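Local coordinates for protein aldo-keto reductase family 1 member C1 (Caenorhabditis elegans, PDB 1QWK) that probably reduces aldehydes and ketones with NADPH, as an aldo-keto reductase of the TIM-barrel fold with likely aldose reductase activity, at residues Met115-Phe119 and Phe303-Glu309; His172-Leu178 and Ile196-Ala202; Thr37-Tyr43 and Ile270-Phe274. All blocks are in the same frame, centred on the assembly; numbering follows the deposited sequence.

Contact 1: residues Met115-Phe119 and Phe303-Glu309; sequences MPAAF and FMTGHPE
His307 and Ala117 meet where the loop after strand 110-113 of the TIM barrel is overlain by the C-terminal loop, an element that in aldo-keto reductases helps to wall the active-site end. The tight part centres on this imidazole. Ala117 CB sits over the middle of one face of the His307 ring, 3.4 Å from the centroid and 1° off its normal, a CH-pi contact. In the ring plane both nitrogens are engaged: His307 NE2 donates to Ala118 O (2.8 Å), while its ND1 accepts from Glu309 N (2.9 Å), which fixes the rotation of the ring and points to a proton on NE2. Phe119 and Phe303 extend the aromatic cluster as an offset edge-to-face pair, the edge of Phe303 toward the face of Phe119, planes at 61°. Met304 bends at its last torsion (chi3 -69°), laying SD against Pro116 CD and Ala117 CB. By contrast, the type II turn from Met304 to His307 swings outward, and Thr305 and Gly306 at its corners lie exposed without touching Met115-Phe119. Phe303, itself partly exposed, adds a Met-aromatic contact, Met115 SD standing 3.6 Å from Phe303 CZ.

Contact 2: residues His172-Leu178 and Ile196-Ala202; sequences HNSQVEL and ISVTSYA
Ile196 opens the pairing by resting CG2 against the backbone of Asn173, just before two parallel strands come into register. At Ser197 both the backbone N and OG donate to His172 O. The hydroxyl reaches it because OG lies between the backbone N and the carbonyl carbon (chi1 67°), and Ser197 OG accepts in turn from Asn173 ND2 at 2.9 Å, in the amide plane. Val198 points to the opposite face of the sheet, where CG1 approaches Leu178 CD1. Thr199 OG1 takes the second bond of Asn173 ND2 (3.0 Å) and donates to a water that itself donates to Asn173 OD1, so the buried amide is gripped at both ends. Thr199 also sends its backbone N to Ser174 O (2.9 Å), and Val176 N lies nearly in line with the Thr199 C=O. Ser200 OG donates to Leu178 O over a short 2.6 Å. Tyr201 then folds its ring back over the neighbouring strand, one face lying on the peptide between Val176 and Glu177, with CE2 3.5 Å from Glu177 N. Its OH bonds Asn154 ND2 and Gln301 NE2. An alanine here is likely to uncover that peptide and leave both amides without their hydroxyl partner. Strand 173-177, helix 185-193 and strand 197-201 form a beta-alpha-beta crossover, the repeating unit of the TIM barrel, with Gln175 close to Lys81 and Tyr52 of the predicted active site.

Contact 3: residues Thr37-Tyr43 and Ile270-Phe274; sequences TAVKAGY and IKENF
Helix segments 37-41 and 270-274 run in roughly the same direction, their axes inclined at 36° and 9.8 Å apart, and Ala38 and Ile270 bring the backbones close. Ile270 CG2 rests against both Ala38 CB (3.9 Å) and Tyr43 CE2 (3.6 Å). Just beyond the helix end, Tyr43 turns its ring back across the gap, with CG anti to its own carbonyl carbon (chi1 -74°). Tyr43 OH thereby donates to Ile270 O at 2.7 Å, in the carbonyl plane and on a lone pair. A water donates to the same Tyr43 OH and accepts from Asn273 ND2, tying the phenol to the next turn of the partner helix. Phe274 comes over one face of the Tyr43 ring, its CD1 offset toward the rim, and the two rings meet obliquely. The far end of Phe274 rests on the chain leaving helix 28-41: CE2 approaches Ala41 O, and CZ lies 3.5 Å from Gly42 C. Gly42 has positive phi (133°), and a beta carbon there would collide with the Phe274 ring. Such packing of an early against a late helix closes the outer helical layer of a TIM barrel.

In the fold
The three contacts sample a TIM barrel from its interior to its periphery. Contact 2, whose centre lies about 6 Å from that of the chain, is core: parallel strands joined by backbone bonds, with buried polar side chains inside the barrel. Contacts 1 and 3 lie farther out, on opposite sides of that centre, their centres about 35 Å apart. Contact 3 joins helices of the outer layer, largely by apolar and aromatic packing, and is partly buried; contact 1 joins mainly loops, is mostly buried, and combines an aromatic cluster and sulfur neighbours with a histidine hydrogen bond. No secondary-structure element is shared. Contact 2 links strands one helix apart in sequence, the others distant parts of the chain.

Contact 1: residues Met115-Phe119 and Phe303-Glu309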
# COMPACT_ATOMS: atom_id res chain seq x y z
N MET A 115 10.93 -2.86 2.89
CA MET A 115 11.86 -1.79 3.25
C MET A 115 13.12 -2.00 2.43
O MET A 115 13.28 -3.02 1.77
CB MET A 115 12.24 -1.88 4.74
CG MET A 115 11.10 -1.77 5.74
SD MET A 115 10.52 -0.06 5.94
CE MET A 115 8.82 -0.36 6.47
N PRO A 116 14.04 -1.02 2.46
CA PRO A 116 15.30 -1.16 1.72
C PRO A 116 16.43 -1.63 2.64
O PRO A 116 17.51 -1.99 2.17
CB PRO A 116 15.54 0.26 1.22
CG PRO A 116 15.03 1.09 2.36
CD PRO A 116 13.74 0.40 2.74
N ALA A 117 16.15 -1.65 3.94
CA ALA A 117 17.13 -2.02 4.96
C ALA A 117 17.01 -3.42 5.56
O ALA A 117 16.01 -3.74 6.20
CB ALA A 117 17.10 -0.99 6.07
N ALA A 118 18.04 -4.24 5.37
CA ALA A 118 18.05 -5.61 5.90
C ALA A 118 18.48 -5.67 7.37
O ALA A 118 19.33 -4.90 7.81
CB ALA A 118 18.97 -6.48 5.05
N PHE A 119 17.88 -6.60 8.10
CA PHE A 119 18.16 -6.83 9.52
C PHE A 119 18.23 -8.33 9.78
O PHE A 119 17.88 -9.13 8.91
CB PHE A 119 17.02 -6.27 10.39
CG PHE A 119 17.05 -4.77 10.57
CD1 PHE A 119 17.42 -4.21 11.79
CD2 PHE A 119 16.64 -3.93 9.55
CE1 PHE A 119 17.38 -2.83 11.98
CE2 PHE A 119 16.61 -2.55 9.73
CZ PHE A 119 16.98 -2.00 10.95
N PHE A 303 12.99 2.81 12.84
CA PHE A 303 13.81 1.68 13.23
C PHE A 303 14.98 1.58 12.24
O PHE A 303 15.97 0.89 12.51
CB PHE A 303 12.99 0.39 13.24
CG PHE A 303 12.42 0.01 11.90
CD1 PHE A 303 13.18 -0.69 10.97
CD2 PHE A 303 11.11 0.35 11.57
CE1 PHE A 303 12.65 -1.04 9.73
CE2 PHE A 303 10.57 0.00 10.33
CZ PHE A 303 11.34 -0.69 9.41
N MET A 304 14.86 2.25 11.10
CA MET A 304 15.92 2.24 10.09
C MET A 304 17.04 3.21 10.42
O MET A 304 18.08 3.21 9.76
CB MET A 304 15.38 2.59 8.70
CG MET A 304 14.56 1.51 8.01
SD MET A 304 14.39 1.80 6.22
CE MET A 304 13.32 3.26 6.19
N THR A 305 16.83 4.07 11.41
CA THR A 305 17.83 5.05 11.81
C THR A 305 19.21 4.42 12.03
O THR A 305 19.35 3.47 12.80
CB THR A 305 17.40 5.78 13.11
OG1 THR A 305 16.10 6.34 12.93
CG2 THR A 305 18.39 6.89 13.46
N GLY A 306 20.23 4.94 11.36
CA GLY A 306 21.57 4.41 11.52
C GLY A 306 21.96 3.33 10.53
O GLY A 306 23.14 3.00 10.39
N HIS A 307 20.97 2.77 9.84
CA HIS A 307 21.23 1.73 8.87
C HIS A 307 21.78 2.39 7.61
O HIS A 307 21.30 3.44 7.20
CB HIS A 307 19.93 0.98 8.56
CG HIS A 307 20.12 -0.30 7.81
ND1 HIS A 307 20.55 -0.33 6.50
CD2 HIS A 307 19.93 -1.59 8.17
CE1 HIS A 307 20.61 -1.59 6.09
NE2 HIS A 307 20.24 -2.37 7.09
N PRO A 308 22.81 1.79 6.99
CA PRO A 308 23.38 2.37 5.77
C PRO A 308 22.39 2.56 4.63
O PRO A 308 22.60 3.40 3.75
CB PRO A 308 24.52 1.41 5.42
CG PRO A 308 24.09 0.11 6.02
CD PRO A 308 23.48 0.52 7.34
N GLU A 309 21.30 1.80 4.63
CA GLU A 309 20.29 1.96 3.59
C GLU A 309 19.00 2.60 4.12
O GLU A 309 17.90 2.32 3.62
CB GLU A 309 19.99 0.61 2.91
CG GLU A 309 21.17 0.04 2.11
CD GLU A 309 21.39 0.73 0.77
OE1 GLU A 309 20.85 1.83 0.53
OE2 GLU A 309 22.12 0.15 -0.08

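Contact 2: residues His172-Leu178 and Ile196-Ala202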
# COMPACT_ATOMS: atom_id res chain seq x y z
N HIS A 172 8.67 -2.64 -10.98
CA HIS A 172 7.32 -2.45 -11.53
C HIS A 172 6.42 -1.56 -10.69
O HIS A 172 5.48 -0.95 -11.22
CB HIS A 172 6.61 -3.80 -11.71
CG HIS A 172 7.38 -4.80 -12.52
ND1 HIS A 172 7.80 -4.57 -13.81
CD2 HIS A 172 7.79 -6.06 -12.21
CE1 HIS A 172 8.42 -5.64 -14.27
NE2 HIS A 172 8.43 -6.56 -13.32
N ASN A 173 6.68 -1.49 -9.39
CA ASN A 173 5.85 -0.70 -8.49
C ASN A 173 6.61 -0.18 -7.27
O ASN A 173 7.58 -0.80 -6.83
CB ASN A 173 4.65 -1.57 -8.05
CG ASN A 173 3.82 -0.94 -6.93
OD1 ASN A 173 3.99 -1.24 -5.75
ND2 ASN A 173 2.90 -0.06 -7.32
N SER A 174 6.17 0.96 -6.76
CA SER A 174 6.74 1.57 -5.56
C SER A 174 5.56 1.93 -4.67
O SER A 174 4.67 2.67 -5.07
CB SER A 174 7.52 2.85 -5.91
OG SER A 174 7.83 3.58 -4.73
N GLN A 175 5.56 1.37 -3.46
CA GLN A 175 4.49 1.63 -2.51
C GLN A 175 5.02 2.53 -1.41
O GLN A 175 5.96 2.15 -0.69
CB GLN A 175 3.95 0.33 -1.91
CG GLN A 175 2.76 0.54 -0.99
CD GLN A 175 2.16 -0.75 -0.46
OE1 GLN A 175 1.85 -1.67 -1.22
NE2 GLN A 175 1.98 -0.81 0.85
N VAL A 176 4.44 3.71 -1.27
CA VAL A 176 4.89 4.66 -0.26
C VAL A 176 3.73 5.40 0.39
O VAL A 176 2.59 5.35 -0.08
CB VAL A 176 5.82 5.73 -0.88
CG1 VAL A 176 7.07 5.08 -1.46
CG2 VAL A 176 5.07 6.51 -1.96
N GLU A 177 4.03 6.09 1.49
CA GLU A 177 3.04 6.89 2.18
C GLU A 177 2.71 8.03 1.23
O GLU A 177 3.61 8.71 0.75
CB GLU A 177 3.63 7.47 3.47
CG GLU A 177 2.64 8.35 4.24
CD GLU A 177 3.28 9.08 5.41
OE1 GLU A 177 4.36 8.66 5.86
OE2 GLU A 177 2.67 10.07 5.88
N LEU A 178 1.43 8.24 0.95
CA LEU A 178 1.03 9.31 0.05
C LEU A 178 -0.41 9.71 0.32
O LEU A 178 -1.33 8.89 0.23
CB LEU A 178 1.20 8.89 -1.42
CG LEU A 178 1.09 10.00 -2.48
CD1 LEU A 178 1.78 9.54 -3.75
CD2 LEU A 178 -0.37 10.35 -2.75
N ILE A 196 7.33 3.53 -13.49
CA ILE A 196 7.14 2.75 -12.27
C ILE A 196 5.77 3.14 -11.70
O ILE A 196 5.51 4.33 -11.48
CB ILE A 196 8.22 3.07 -11.21
CG1 ILE A 196 9.61 2.75 -11.77
CG2 ILE A 196 7.96 2.27 -9.94
CD1 ILE A 196 10.75 3.14 -10.84
N SER A 197 4.90 2.17 -11.47
CA SER A 197 3.59 2.48 -10.93
C SER A 197 3.77 2.86 -9.46
O SER A 197 4.72 2.42 -8.81
CB SER A 197 2.63 1.28 -11.06
OG SER A 197 3.03 0.19 -10.25
N VAL A 198 2.89 3.71 -8.95
CA VAL A 198 2.95 4.15 -7.57
C VAL A 198 1.69 3.76 -6.81
O VAL A 198 0.58 3.97 -7.29
CB VAL A 198 3.11 5.70 -7.46
CG1 VAL A 198 3.17 6.12 -5.99
CG2 VAL A 198 4.36 6.15 -8.21
N THR A 199 1.88 3.17 -5.64
CA THR A 199 0.77 2.78 -4.78
C THR A 199 0.89 3.58 -3.50
O THR A 199 1.95 3.63 -2.87
CB THR A 199 0.79 1.28 -4.42
OG1 THR A 199 0.52 0.50 -5.59
CG2 THR A 199 -0.27 0.99 -3.36
N SER A 200 -0.20 4.23 -3.14
CA SER A 200 -0.26 5.04 -1.93
C SER A 200 -0.83 4.28 -0.76
O SER A 200 -1.86 3.62 -0.89
CB SER A 200 -1.16 6.26 -2.18
OG SER A 200 -1.84 6.65 -0.99
N TYR A 201 -0.15 4.33 0.39
CA TYR A 201 -0.73 3.73 1.59
C TYR A 201 -0.99 4.92 2.51
O TYR A 201 -0.46 6.01 2.27
CB TYR A 201 0.18 2.66 2.23
CG TYR A 201 1.50 3.08 2.86
CD1 TYR A 201 1.55 3.80 4.05
CD2 TYR A 201 2.70 2.64 2.31
CE1 TYR A 201 2.76 4.06 4.69
CE2 TYR A 201 3.92 2.89 2.94
CZ TYR A 201 3.95 3.60 4.13
OH TYR A 201 5.16 3.83 4.75
N ALA A 202 -1.83 4.72 3.52
CA ALA A 202 -2.21 5.80 4.44
C ALA A 202 -2.86 6.92 3.64
O ALA A 202 -2.69 8.11 3.93
CB ALA A 202 -0.99 6.32 5.20
O HOH W 1 1.79 -1.77 -4.03

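Contact 3: residues Thr37-Tyr43 and Ile270-Phe274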
# COMPACT_ATOMS: atom_id res chain seq x y z
N THR A 37 -15.75 -9.19 2.55
CA THR A 37 -16.62 -8.04 2.36
C THR A 37 -16.12 -7.19 1.19
O THR A 37 -16.90 -6.75 0.34
CB THR A 37 -16.66 -7.15 3.62
OG1 THR A 37 -17.20 -7.91 4.72
CG2 THR A 37 -17.53 -5.93 3.38
N ALA A 38 -14.81 -6.98 1.14
CA ALA A 38 -14.20 -6.18 0.09
C ALA A 38 -14.40 -6.81 -1.28
O ALA A 38 -14.79 -6.14 -2.24
CB ALA A 38 -12.71 -5.99 0.38
N VAL A 39 -14.11 -8.10 -1.39
CA VAL A 39 -14.25 -8.78 -2.67
C VAL A 39 -15.71 -8.79 -3.14
O VAL A 39 -15.99 -8.57 -4.32
CB VAL A 39 -13.71 -10.23 -2.60
CG1 VAL A 39 -14.00 -10.96 -3.91
CG2 VAL A 39 -12.22 -10.21 -2.34
N LYS A 40 -16.64 -9.02 -2.22
CA LYS A 40 -18.04 -9.03 -2.61
C LYS A 40 -18.50 -7.63 -3.00
O LYS A 40 -19.46 -7.47 -3.76
CB LYS A 40 -18.91 -9.56 -1.46
CG LYS A 40 -18.69 -11.03 -1.16
CD LYS A 40 -19.45 -11.44 0.09
CE LYS A 40 -19.22 -12.90 0.43
NZ LYS A 40 -19.93 -13.28 1.68
N ALA A 41 -17.80 -6.61 -2.50
CA ALA A 41 -18.13 -5.22 -2.81
C ALA A 41 -17.56 -4.78 -4.16
O ALA A 41 -18.05 -3.83 -4.77
CB ALA A 41 -17.62 -4.30 -1.71
N GLY A 42 -16.52 -5.47 -4.63
CA GLY A 42 -15.93 -5.12 -5.90
C GLY A 42 -14.41 -5.03 -5.90
O GLY A 42 -13.79 -4.94 -6.96
N TYR A 43 -13.81 -5.03 -4.71
CA TYR A 43 -12.35 -4.95 -4.60
C TYR A 43 -11.73 -6.17 -5.26
O TYR A 43 -12.21 -7.28 -5.06
CB TYR A 43 -11.91 -4.93 -3.14
CG TYR A 43 -12.15 -3.64 -2.40
CD1 TYR A 43 -11.09 -2.80 -2.08
CD2 TYR A 43 -13.42 -3.31 -1.93
CE1 TYR A 43 -11.28 -1.66 -1.31
CE2 TYR A 43 -13.62 -2.17 -1.16
CZ TYR A 43 -12.55 -1.35 -0.85
OH TYR A 43 -12.73 -0.26 -0.04
N ILE A 270 -15.41 -0.01 4.36
CA ILE A 270 -14.86 -0.73 3.22
C ILE A 270 -15.75 -0.45 2.01
O ILE A 270 -15.26 -0.24 0.90
CB ILE A 270 -14.81 -2.26 3.48
CG1 ILE A 270 -13.75 -2.56 4.55
CG2 ILE A 270 -14.49 -3.01 2.18
CD1 ILE A 270 -13.67 -4.01 4.97
N LYS A 271 -17.06 -0.43 2.22
CA LYS A 271 -17.99 -0.16 1.14
C LYS A 271 -17.92 1.30 0.72
O LYS A 271 -17.97 1.61 -0.47
CB LYS A 271 -19.42 -0.51 1.56
CG LYS A 271 -19.68 -2.00 1.73
CD LYS A 271 -21.12 -2.25 2.15
CE LYS A 271 -21.42 -3.73 2.30
NZ LYS A 271 -22.82 -3.93 2.78
N GLU A 272 -17.80 2.19 1.70
CA GLU A 272 -17.71 3.62 1.43
C GLU A 272 -16.49 3.97 0.58
O GLU A 272 -16.59 4.73 -0.38
CB GLU A 272 -17.64 4.40 2.74
CG GLU A 272 -17.71 5.92 2.57
CD GLU A 272 -17.27 6.67 3.82
OE1 GLU A 272 -17.63 6.24 4.94
OE2 GLU A 272 -16.58 7.71 3.69
N ASN A 273 -15.33 3.43 0.95
CA ASN A 273 -14.10 3.72 0.24
C ASN A 273 -14.09 3.26 -1.22
O ASN A 273 -13.31 3.75 -2.02
CB ASN A 273 -12.90 3.10 0.97
CG ASN A 273 -12.70 3.66 2.37
OD1 ASN A 273 -13.09 4.79 2.66
ND2 ASN A 273 -12.08 2.88 3.24
N PHE A 274 -14.96 2.31 -1.56
CA PHE A 274 -15.02 1.80 -2.93
C PHE A 274 -15.85 2.69 -3.85
O PHE A 274 -15.74 2.62 -5.08
CB PHE A 274 -15.60 0.38 -2.95
CG PHE A 274 -15.41 -0.33 -4.26
CD1 PHE A 274 -14.15 -0.78 -4.65
CD2 PHE A 274 -16.50 -0.56 -5.11
CE1 PHE A 274 -13.96 -1.43 -5.87
CE2 PHE A 274 -16.32 -1.21 -6.33
CZ PHE A 274 -15.05 -1.65 -6.71
O HOH W 2 -11.28 -0.02 2.59